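Local coordinates for protein thioesterase (Pseudomonas aeruginosa, PDB 3QY3) that adopts the hotdog fold of acyl-CoA thioesterases and probably hydrolyses fatty acyl-CoA thioesters, at residues L51-L56 with H85-P90; V80-H85 with E129-L134; E100-R105 with E114-T119. All coordinates share one frame; numbering follows the deposited sequence.

Interaction 1 sets the first turns of helix 51-66 against strand 76-87, while interactions 2 and 3 join strands of the sheet that wraps this helix. The helix contact is mainly aromatic, with four of its seven touching residues buried; the two strand contacts carry backbone hydrogen bonds, an inner face turned to the helix and a more exposed face bearing polar groups. Interactions 1 and 2 share His85, and both reach the second subunit. No other chain of the assembly touches the two segments of interaction 3, in a hairpin. The strands of interactions 2 and 3 are neighbours through Gly130 O and His115 N, 2.9 Å apart, and His85 ND1 lies 2.9 Å from His115 NE2.

Interaction 1 (L51-L56 with H85-P90); sequences LYFQYL and HTYLKP
The hydroxyl of Tyr87 is held by a hydrogen bond to the backbone oxygen of Asn49, shortly before residues 51-56, and at the same time presses on Phe53: Tyr87 OH lies 3.2 Å from Phe53 CE2. The two side chains meet at about a right angle. On the same side of the ring, Phe53 CZ touches His85 CB at 3.6 Å, and the imidazole turns its edge toward the phenyl face, with the planes at 70°. Tyr52 approaches the strand differently. Its CD2 reaches the edge of the Tyr87 ring, near its plane, 3.7 Å from CE1, while its CB sits over one face of the His85 ring, 4.3 Å from NE2. The Tyr52 and His85 rings are nearly parallel (14°), but slid so far that they barely overlap. These four residues make an aromatic cluster between the central helix of a hotdog fold and the strand that pairs with the second subunit; there Phe53 stacks on Phe53 of the second subunit. His85 has CG anti to the backbone N (chi1 -174°), which leans the imidazole along the strand and brings CD2 3.5 Å above the centre of the Tyr87 ring. Leu56 adds one methyl to the imidazole, its CD1 standing 4.1 Å from ND1, the nitrogen that is hydrogen-bonded to His115 NE2 on strand 110-119.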
loop_
_atom_site.group_PDB
_atom_site.type_symbol
_atom_site.label_atom_id
_atom_site.label_comp_id
_atom_site.label_asym_id
_atom_site.label_seq_id
_atom_site.Cartn_x
_atom_site.Cartn_y
_atom_site.Cartn_z
ATOM N N LEU A 51 -4.064 2.273 -6.900
ATOM C CA LEU A 51 -2.890 3.134 -6.861
ATOM C C LEU A 51 -3.090 4.468 -7.638
ATOM O O LEU A 51 -2.464 5.454 -7.305
ATOM C CB LEU A 51 -1.622 2.401 -7.306
ATOM C CG LEU A 51 -0.780 1.767 -6.191
ATOM C CD1 LEU A 51 -0.061 2.916 -5.357
ATOM C CD2 LEU A 51 -1.643 0.897 -5.316
ATOM N N TYR A 52 -3.973 4.500 -8.631
ATOM C CA TYR A 52 -4.215 5.744 -9.357
ATOM C C TYR A 52 -4.730 6.822 -8.441
ATOM O O TYR A 52 -4.378 7.995 -8.569
ATOM C CB TYR A 52 -5.184 5.544 -10.501
ATOM C CG TYR A 52 -4.555 4.729 -11.627
ATOM C CD1 TYR A 52 -3.614 5.274 -12.479
ATOM C CD2 TYR A 52 -4.771 3.404 -11.719
ATOM C CE1 TYR A 52 -3.006 4.515 -13.463
ATOM C CE2 TYR A 52 -4.202 2.620 -12.705
ATOM C CZ TYR A 52 -3.278 3.207 -13.578
ATOM O OH TYR A 52 -2.708 2.406 -14.552
ATOM N N PHE A 53 -5.467 6.401 -7.417
ATOM C CA PHE A 53 -5.940 7.367 -6.414
ATOM C C PHE A 53 -4.867 7.923 -5.509
ATOM O O PHE A 53 -4.968 9.083 -5.083
ATOM C CB PHE A 53 -7.103 6.763 -5.642
ATOM C CG PHE A 53 -8.334 6.527 -6.492
ATOM C CD1 PHE A 53 -9.116 7.565 -6.929
ATOM C CD2 PHE A 53 -8.661 5.251 -6.880
ATOM C CE1 PHE A 53 -10.276 7.341 -7.720
ATOM C CE2 PHE A 53 -9.742 5.036 -7.686
ATOM C CZ PHE A 53 -10.582 6.077 -8.081
ATOM N N GLN A 54 -3.811 7.122 -5.315
ATOM C CA GLN A 54 -2.639 7.610 -4.598
ATOM C C GLN A 54 -1.894 8.610 -5.454
ATOM O O GLN A 54 -1.352 9.603 -4.922
ATOM C CB GLN A 54 -1.727 6.477 -4.163
ATOM C CG GLN A 54 -0.581 6.946 -3.361
ATOM C CD GLN A 54 0.161 5.829 -2.591
ATOM O OE1 GLN A 54 1.122 5.208 -3.087
ATOM N NE2 GLN A 54 -0.275 5.592 -1.337
ATOM N N TYR A 55 -1.771 8.308 -6.748
ATOM C CA TYR A 55 -1.158 9.267 -7.666
ATOM C C TYR A 55 -1.876 10.602 -7.681
ATOM O O TYR A 55 -1.229 11.684 -7.562
ATOM C CB TYR A 55 -1.047 8.695 -9.086
ATOM C CG TYR A 55 -0.331 7.372 -9.263
ATOM C CD1 TYR A 55 0.554 6.900 -8.338
ATOM C CD2 TYR A 55 -0.514 6.624 -10.419
ATOM C CE1 TYR A 55 1.200 5.626 -8.475
ATOM C CE2 TYR A 55 0.179 5.422 -10.610
ATOM C CZ TYR A 55 1.041 4.951 -9.645
ATOM O OH TYR A 55 1.621 3.736 -9.896
ATOM N N LEU A 56 -3.208 10.537 -7.710
ATOM C CA LEU A 56 -4.056 11.754 -7.690
ATOM C C LEU A 56 -3.904 12.495 -6.361
ATOM O O LEU A 56 -3.730 13.714 -6.321
ATOM C CB LEU A 56 -5.512 11.402 -7.936
ATOM C CG LEU A 56 -5.800 10.918 -9.349
ATOM C CD1 LEU A 56 -7.217 10.331 -9.360
ATOM C CD2 LEU A 56 -5.644 11.998 -10.419
ATOM N N HIS A 85 -13.071 8.318 -11.186
ATOM C CA HIS A 85 -12.015 8.061 -12.088
ATOM C C HIS A 85 -12.428 7.056 -13.135
ATOM O O HIS A 85 -12.933 5.985 -12.783
ATOM C CB HIS A 85 -10.752 7.542 -11.365
ATOM C CG HIS A 85 -9.571 7.388 -12.271
ATOM N ND1 HIS A 85 -8.775 8.435 -12.625
ATOM C CD2 HIS A 85 -9.002 6.292 -12.811
ATOM C CE1 HIS A 85 -7.842 8.014 -13.448
ATOM N NE2 HIS A 85 -7.933 6.706 -13.533
ATOM N N THR A 86 -12.162 7.396 -14.387
ATOM C CA THR A 86 -12.351 6.525 -15.516
ATOM C C THR A 86 -11.004 6.006 -16.020
ATOM O O THR A 86 -10.104 6.806 -16.298
ATOM C CB THR A 86 -13.063 7.269 -16.666
ATOM O OG1 THR A 86 -14.301 7.729 -16.163
ATOM C CG2 THR A 86 -13.325 6.344 -17.831
ATOM N N TYR A 87 -10.886 4.671 -16.092
ATOM C CA TYR A 87 -9.693 3.937 -16.455
ATOM C C TYR A 87 -9.727 3.675 -17.960
ATOM O O TYR A 87 -10.580 2.950 -18.492
ATOM C CB TYR A 87 -9.532 2.575 -15.736
ATOM C CG TYR A 87 -9.535 2.691 -14.231
ATOM C CD1 TYR A 87 -8.347 2.723 -13.520
ATOM C CD2 TYR A 87 -10.723 2.711 -13.533
ATOM C CE1 TYR A 87 -8.362 2.856 -12.149
ATOM C CE2 TYR A 87 -10.740 2.827 -12.132
ATOM C CZ TYR A 87 -9.538 2.887 -11.475
ATOM O OH TYR A 87 -9.565 2.972 -10.134
ATOM N N LEU A 88 -8.742 4.225 -18.657
ATOM C CA LEU A 88 -8.736 4.112 -20.097
ATOM C C LEU A 88 -7.600 3.281 -20.669
ATOM O O LEU A 88 -7.786 2.557 -21.663
ATOM C CB LEU A 88 -8.739 5.523 -20.706
ATOM C CG LEU A 88 -9.971 6.354 -20.348
ATOM C CD1 LEU A 88 -9.832 7.832 -20.744
ATOM C CD2 LEU A 88 -11.189 5.691 -20.931
ATOM N N LYS A 89 -6.439 3.375 -20.084
ATOM C CA LYS A 89 -5.279 2.602 -20.575
ATOM C C LYS A 89 -4.444 2.233 -19.340
ATOM O O LYS A 89 -4.281 3.063 -18.428
ATOM C CB LYS A 89 -4.405 3.420 -21.519
ATOM C CG LYS A 89 -5.145 4.128 -22.654
ATOM C CD LYS A 89 -4.208 4.937 -23.676
ATOM C CE LYS A 89 -2.826 4.363 -23.922
ATOM N NZ LYS A 89 -2.747 3.121 -24.784
ATOM N N PRO A 90 -3.920 1.018 -19.321
ATOM C CA PRO A 90 -3.091 0.593 -18.172
ATOM C C PRO A 90 -1.722 1.179 -18.229
ATOM O O PRO A 90 -1.215 1.486 -19.315
ATOM C CB PRO A 90 -3.042 -0.948 -18.325
ATOM C CG PRO A 90 -3.240 -1.178 -19.774
ATOM C CD PRO A 90 -4.080 -0.060 -20.313
#

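Interaction 2 (V80-H85 with E129-L134); sequences VLQSLH and EGHCKL
Backbone hydrogen bonds join Leu84 to His131 in both directions, the shorter being Leu84 N to His131 O at 2.8 Å (172° at the hydrogen). Lys133 N donates to Gln82 O at 2.9 Å. Lys133 O takes Leu81 N at 2.8 Å and, weakly, Gln82 N at 3.4 Å. Polar side chains meet at Gln82 OE1, carried out by an extended chain whose CG lies opposite the backbone N (chi1 -175°). His131 NE2 reaches it at 3.1 Å, lying in the amide plane on a lone pair, while the oxygen lies in the imidazole plane. In one of its two conformers, Lys133 runs alongside Gln82, and NZ comes to OE1 from above the amide plane. Gln82 NE2 is hydrogen-bonded to Thr86 OG1 of the second subunit. Among apolar contacts, Leu84 CB makes a CH-pi contact with a face of His131, 3.9 Å from the ring centroid. On the opposite sheet face, turned to helix 51-66, Val80 CG2 touches Leu134 CD2 at 3.8 Å. Leu81 and Gln82 opposite Lys133 form a classic beta bulge in an antiparallel pair, and strand 76-87 pairs with a strand of the second subunit, the continuous sheet characteristic of hotdog dimers.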
loop_
_atom_site.group_PDB
_atom_site.type_symbol
_atom_site.label_atom_id
_atom_site.label_comp_id
_atom_site.label_asym_id
_atom_site.label_seq_id
_atom_site.Cartn_x
_atom_site.Cartn_y
_atom_site.Cartn_z
ATOM N N VAL A 80 -11.627 15.477 0.930
ATOM C CA VAL A 80 -12.207 14.838 -0.228
ATOM C C VAL A 80 -13.667 14.347 0.057
ATOM O O VAL A 80 -13.905 13.517 0.924
ATOM C CB VAL A 80 -11.319 13.687 -0.734
ATOM C CG1 VAL A 80 -11.986 13.025 -1.907
ATOM C CG2 VAL A 80 -9.920 14.215 -1.144
ATOM N N LEU A 81 -14.619 14.856 -0.724
ATOM C CA LEU A 81 -16.002 14.431 -0.622
ATOM C C LEU A 81 -16.286 13.306 -1.614
ATOM O O LEU A 81 -17.092 12.426 -1.340
ATOM C CB LEU A 81 -16.953 15.602 -0.940
ATOM C CG LEU A 81 -18.464 15.339 -1.009
ATOM C CD1 LEU A 81 -18.954 14.636 0.247
ATOM C CD2 LEU A 81 -19.264 16.672 -1.230
ATOM N N GLN A 82 -15.712 13.416 -2.802
ATOM C CA GLN A 82 -16.009 12.476 -3.853
ATOM C C GLN A 82 -14.844 12.312 -4.832
ATOM O O GLN A 82 -14.163 13.291 -5.195
ATOM C CB GLN A 82 -17.261 12.922 -4.581
ATOM C CG GLN A 82 -17.701 11.916 -5.634
ATOM C CD GLN A 82 -18.918 12.408 -6.350
ATOM O OE1 GLN A 82 -18.780 13.071 -7.374
ATOM N NE2 GLN A 82 -20.098 12.112 -5.823
ATOM N N SER A 83 -14.648 11.075 -5.281
ATOM C CA SER A 83 -13.660 10.778 -6.297
ATOM C C SER A 83 -14.290 10.029 -7.407
ATOM O O SER A 83 -14.980 9.052 -7.132
ATOM C CB SER A 83 -12.560 9.831 -5.721
ATOM O OG SER A 83 -11.762 10.540 -4.719
ATOM N N LEU A 84 -14.014 10.450 -8.639
ATOM C CA LEU A 84 -14.458 9.752 -9.815
ATOM C C LEU A 84 -13.262 9.553 -10.704
ATOM O O LEU A 84 -12.492 10.471 -10.947
ATOM C CB LEU A 84 -15.511 10.553 -10.573
ATOM C CG LEU A 84 -15.850 10.013 -11.993
ATOM C CD1 LEU A 84 -16.697 8.852 -11.898
ATOM C CD2 LEU A 84 -16.545 11.102 -12.897
ATOM N N HIS A 85 -13.071 8.318 -11.186
ATOM C CA HIS A 85 -12.015 8.061 -12.088
ATOM C C HIS A 85 -12.428 7.056 -13.135
ATOM O O HIS A 85 -12.933 5.985 -12.783
ATOM C CB HIS A 85 -10.752 7.542 -11.365
ATOM C CG HIS A 85 -9.571 7.388 -12.271
ATOM N ND1 HIS A 85 -8.775 8.435 -12.625
ATOM C CD2 HIS A 85 -9.002 6.292 -12.811
ATOM C CE1 HIS A 85 -7.842 8.014 -13.448
ATOM N NE2 HIS A 85 -7.933 6.706 -13.533
ATOM N N GLU A 129 -9.038 9.680 -16.439
ATOM C CA GLU A 129 -9.539 11.036 -16.215
ATOM C C GLU A 129 -10.675 10.980 -15.230
ATOM O O GLU A 129 -11.372 9.998 -15.101
ATOM C CB GLU A 129 -10.016 11.718 -17.517
ATOM C CG GLU A 129 -11.032 10.909 -18.268
ATOM C CD GLU A 129 -11.547 11.584 -19.601
ATOM O OE1 GLU A 129 -10.798 12.336 -20.248
ATOM O OE2 GLU A 129 -12.703 11.314 -19.960
ATOM N N GLY A 130 -10.936 12.071 -14.590
ATOM C CA GLY A 130 -12.035 12.128 -13.674
ATOM C C GLY A 130 -12.043 13.451 -12.900
ATOM O O GLY A 130 -11.603 14.501 -13.393
ATOM N N HIS A 131 -12.475 13.382 -11.653
ATOM C CA HIS A 131 -12.472 14.570 -10.799
ATOM C C HIS A 131 -12.437 14.147 -9.329
ATOM O O HIS A 131 -12.705 12.954 -9.002
ATOM C CB HIS A 131 -13.696 15.478 -11.071
ATOM C CG HIS A 131 -14.968 14.920 -10.534
ATOM N ND1 HIS A 131 -16.000 14.538 -11.350
ATOM C CD2 HIS A 131 -15.350 14.601 -9.262
ATOM C CE1 HIS A 131 -16.985 14.066 -10.612
ATOM N NE2 HIS A 131 -16.607 14.056 -9.348
ATOM N N CYS A 132 -12.115 15.148 -8.482
ATOM C CA CYS A 132 -12.120 15.060 -7.036
ATOM C C CYS A 132 -12.846 16.306 -6.516
ATOM O O CYS A 132 -12.366 17.461 -6.773
ATOM C CB CYS A 132 -10.652 15.008 -6.534
ATOM S SG CYS A 132 -10.390 14.788 -4.799
ATOM N N LYS A 133 -13.944 16.108 -5.806
ATOM C CA LYS A 133 -14.648 17.214 -5.180
ATOM C C LYS A 133 -14.100 17.399 -3.787
ATOM O O LYS A 133 -14.123 16.464 -3.010
ATOM C CB LYS A 133 -16.134 16.915 -5.112
ATOM C CG LYS A 133 -16.749 16.586 -6.468
ATOM C CD LYS A 133 -18.279 16.429 -6.361
ATOM C CE LYS A 133 -18.956 16.546 -7.740
ATOM N NZ LYS A 133 -20.270 15.820 -7.841
ATOM N N LEU A 134 -13.611 18.600 -3.493
ATOM C CA LEU A 134 -13.069 18.938 -2.216
ATOM C C LEU A 134 -14.010 19.933 -1.558
ATOM O O LEU A 134 -14.617 20.776 -2.228
ATOM C CB LEU A 134 -11.686 19.613 -2.398
ATOM C CG LEU A 134 -10.576 18.890 -3.187
ATOM C CD1 LEU A 134 -9.569 19.981 -3.627
ATOM C CD2 LEU A 134 -9.956 17.831 -2.282
#

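Interaction 3 (E100-R105 with E114-T119); sequences ELYAGR and EHRLHT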
loop_
_atom_site.group_PDB
_atom_site.type_symbol
_atom_site.label_atom_id
_atom_site.label_comp_id
_atom_site.label_asym_id
_atom_site.label_seq_id
_atom_site.Cartn_x
_atom_site.Cartn_y
_atom_site.Cartn_z
ATOM N N GLU A 100 -2.309 15.898 -14.524
ATOM C CA GLU A 100 -2.738 17.277 -14.724
ATOM C C GLU A 100 -4.014 17.555 -13.943
ATOM O O GLU A 100 -5.005 16.810 -14.087
ATOM C CB GLU A 100 -3.026 17.544 -16.208
ATOM C CG GLU A 100 -1.804 17.340 -17.096
ATOM C CD GLU A 100 -2.094 17.489 -18.587
ATOM O OE1 GLU A 100 -3.211 17.250 -19.042
ATOM O OE2 GLU A 100 -1.166 17.817 -19.301
ATOM N N LEU A 101 -3.955 18.594 -13.102
ATOM C CA LEU A 101 -5.085 19.094 -12.351
ATOM C C LEU A 101 -5.611 20.410 -12.944
ATOM O O LEU A 101 -4.864 21.392 -13.119
ATOM C CB LEU A 101 -4.699 19.303 -10.910
ATOM C CG LEU A 101 -4.177 18.102 -10.092
ATOM C CD1 LEU A 101 -3.772 18.572 -8.662
ATOM C CD2 LEU A 101 -5.211 16.967 -10.096
ATOM N N TYR A 102 -6.915 20.404 -13.199
ATOM C CA TYR A 102 -7.648 21.541 -13.792
ATOM C C TYR A 102 -8.704 22.064 -12.837
ATOM O O TYR A 102 -9.333 21.322 -12.114
ATOM C CB TYR A 102 -8.332 21.123 -15.112
ATOM C CG TYR A 102 -7.339 20.756 -16.194
ATOM C CD1 TYR A 102 -6.827 21.722 -17.049
ATOM C CD2 TYR A 102 -6.929 19.434 -16.370
ATOM C CE1 TYR A 102 -5.943 21.383 -18.066
ATOM C CE2 TYR A 102 -6.016 19.104 -17.374
ATOM C CZ TYR A 102 -5.523 20.065 -18.189
ATOM O OH TYR A 102 -4.628 19.708 -19.178
ATOM N N ALA A 103 -8.964 23.365 -12.912
ATOM C CA ALA A 103 -9.971 24.008 -12.090
ATOM C C ALA A 103 -11.304 23.635 -12.673
ATOM O O ALA A 103 -11.604 24.042 -13.823
ATOM C CB ALA A 103 -9.810 25.573 -12.150
ATOM N N GLY A 104 -12.109 22.942 -11.876
ATOM C CA GLY A 104 -13.523 22.743 -12.150
ATOM C C GLY A 104 -14.295 23.804 -11.368
ATOM O O GLY A 104 -13.779 24.871 -11.054
ATOM N N ARG A 105 -15.527 23.489 -11.047
ATOM C CA ARG A 105 -16.370 24.485 -10.419
ATOM C C ARG A 105 -16.024 24.834 -8.950
ATOM O O ARG A 105 -15.770 23.960 -8.104
ATOM C CB ARG A 105 -17.822 24.111 -10.626
ATOM C CG ARG A 105 -18.376 23.156 -9.725
ATOM C CD ARG A 105 -19.762 22.744 -10.240
ATOM N NE ARG A 105 -19.996 21.410 -9.779
ATOM C CZ ARG A 105 -19.952 20.324 -10.530
ATOM N NH1 ARG A 105 -19.716 20.390 -11.838
ATOM N NH2 ARG A 105 -20.132 19.156 -9.951
ATOM N N GLU A 114 -10.543 18.747 -11.593
ATOM C CA GLU A 114 -10.667 17.809 -12.677
ATOM C C GLU A 114 -9.277 17.311 -12.985
ATOM O O GLU A 114 -8.303 18.084 -12.908
ATOM C CB GLU A 114 -11.305 18.503 -13.860
ATOM C CG GLU A 114 -12.615 19.069 -13.467
ATOM C CD GLU A 114 -13.730 18.540 -14.213
ATOM O OE1 GLU A 114 -13.823 17.300 -14.307
ATOM O OE2 GLU A 114 -14.490 19.396 -14.731
ATOM N N HIS A 115 -9.146 16.037 -13.358
ATOM C CA HIS A 115 -7.862 15.489 -13.631
ATOM C C HIS A 115 -7.787 14.712 -14.949
ATOM O O HIS A 115 -8.801 14.151 -15.430
ATOM C CB HIS A 115 -7.355 14.609 -12.442
ATOM C CG HIS A 115 -8.128 13.333 -12.229
ATOM N ND1 HIS A 115 -9.067 13.196 -11.236
ATOM C CD2 HIS A 115 -8.075 12.131 -12.865
ATOM C CE1 HIS A 115 -9.536 11.957 -11.255
ATOM N NE2 HIS A 115 -8.985 11.306 -12.271
ATOM N N ARG A 116 -6.580 14.709 -15.510
ATOM C CA ARG A 116 -6.247 13.850 -16.622
ATOM C C ARG A 116 -4.877 13.259 -16.354
ATOM O O ARG A 116 -3.979 13.947 -15.815
ATOM C CB ARG A 116 -6.300 14.615 -17.935
ATOM C CG ARG A 116 -7.755 14.851 -18.342
ATOM C CD ARG A 116 -7.915 15.778 -19.527
ATOM N NE ARG A 116 -7.639 15.105 -20.779
ATOM C CZ ARG A 116 -6.458 15.131 -21.364
ATOM N NH1 ARG A 116 -5.467 15.791 -20.776
ATOM N NH2 ARG A 116 -6.272 14.506 -22.522
ATOM N N LEU A 117 -4.738 11.981 -16.686
ATOM C CA LEU A 117 -3.537 11.225 -16.429
ATOM C C LEU A 117 -2.919 10.761 -17.761
ATOM O O LEU A 117 -3.625 10.300 -18.654
ATOM C CB LEU A 117 -3.923 10.017 -15.590
ATOM C CG LEU A 117 -3.601 9.964 -14.146
ATOM C CD1 LEU A 117 -3.886 11.315 -13.481
ATOM C CD2 LEU A 117 -4.269 8.728 -13.553
ATOM N N HIS A 118 -1.605 10.976 -17.910
ATOM C CA HIS A 118 -0.825 10.568 -19.072
ATOM C C HIS A 118 0.458 9.877 -18.476
ATOM O O HIS A 118 0.607 9.749 -17.275
ATOM C CB HIS A 118 -0.401 11.794 -19.921
ATOM C CG HIS A 118 -1.503 12.790 -20.216
ATOM N ND1 HIS A 118 -2.495 12.565 -21.147
ATOM C CD2 HIS A 118 -1.715 14.040 -19.742
ATOM C CE1 HIS A 118 -3.285 13.620 -21.216
ATOM N NE2 HIS A 118 -2.842 14.525 -20.361
ATOM N N THR A 119 1.389 9.535 -19.337
ATOM C CA THR A 119 2.740 9.115 -18.902
ATOM C C THR A 119 3.735 10.063 -19.564
ATOM O O THR A 119 3.444 10.698 -20.576
ATOM C CB THR A 119 3.053 7.617 -19.203
ATOM O OG1 THR A 119 3.072 7.389 -20.620
ATOM C CG2 THR A 119 2.073 6.650 -18.480
#
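This is an antiparallel strand pairing inside the beta hairpin of strands 96-106 and 110-119, and its polar face is organised round one carboxylate oxygen of Glu100. Two hydrogen-bonded pairs fix the register. Glu100 and Arg116 bond in both directions, with Glu100 N to Arg116 O at 2.9 Å; so do Tyr102 and Glu114, where Tyr102 N meets Glu114 O at 2.7 Å with an angle of 169° at the hydrogen. Between them, in the non-hydrogen-bonded pair, Leu101 CD2 rests on His115 CB at 4.0 Å, on the sheet face that looks to helix 51-66 of the hotdog fold, where His115 packs on Leu56. The other face carries the charges. The Glu100 chain is extended beyond CG (chi2 175°) and lies beside Arg116, which places OE1 at the edge of the guanidinium, in its plane, 3.2 Å from NH1 in a salt bridge. Tyr102 OH donates to the same OE1 at 2.8 Å, arriving from above the carboxylate plane. A third, weak bond comes from His118 NE2, 3.0 Å from OE1, with the imidazole nearly perpendicular to the carboxylate (83°); His118 ND1 is bonded to Gly125 O. Arg116 and His118 each have a second conformer, so their grips on Glu100 are established only for the conformers described. Beyond Tyr102, Glu114 CG lies 4.0 Å from Gly104 CA.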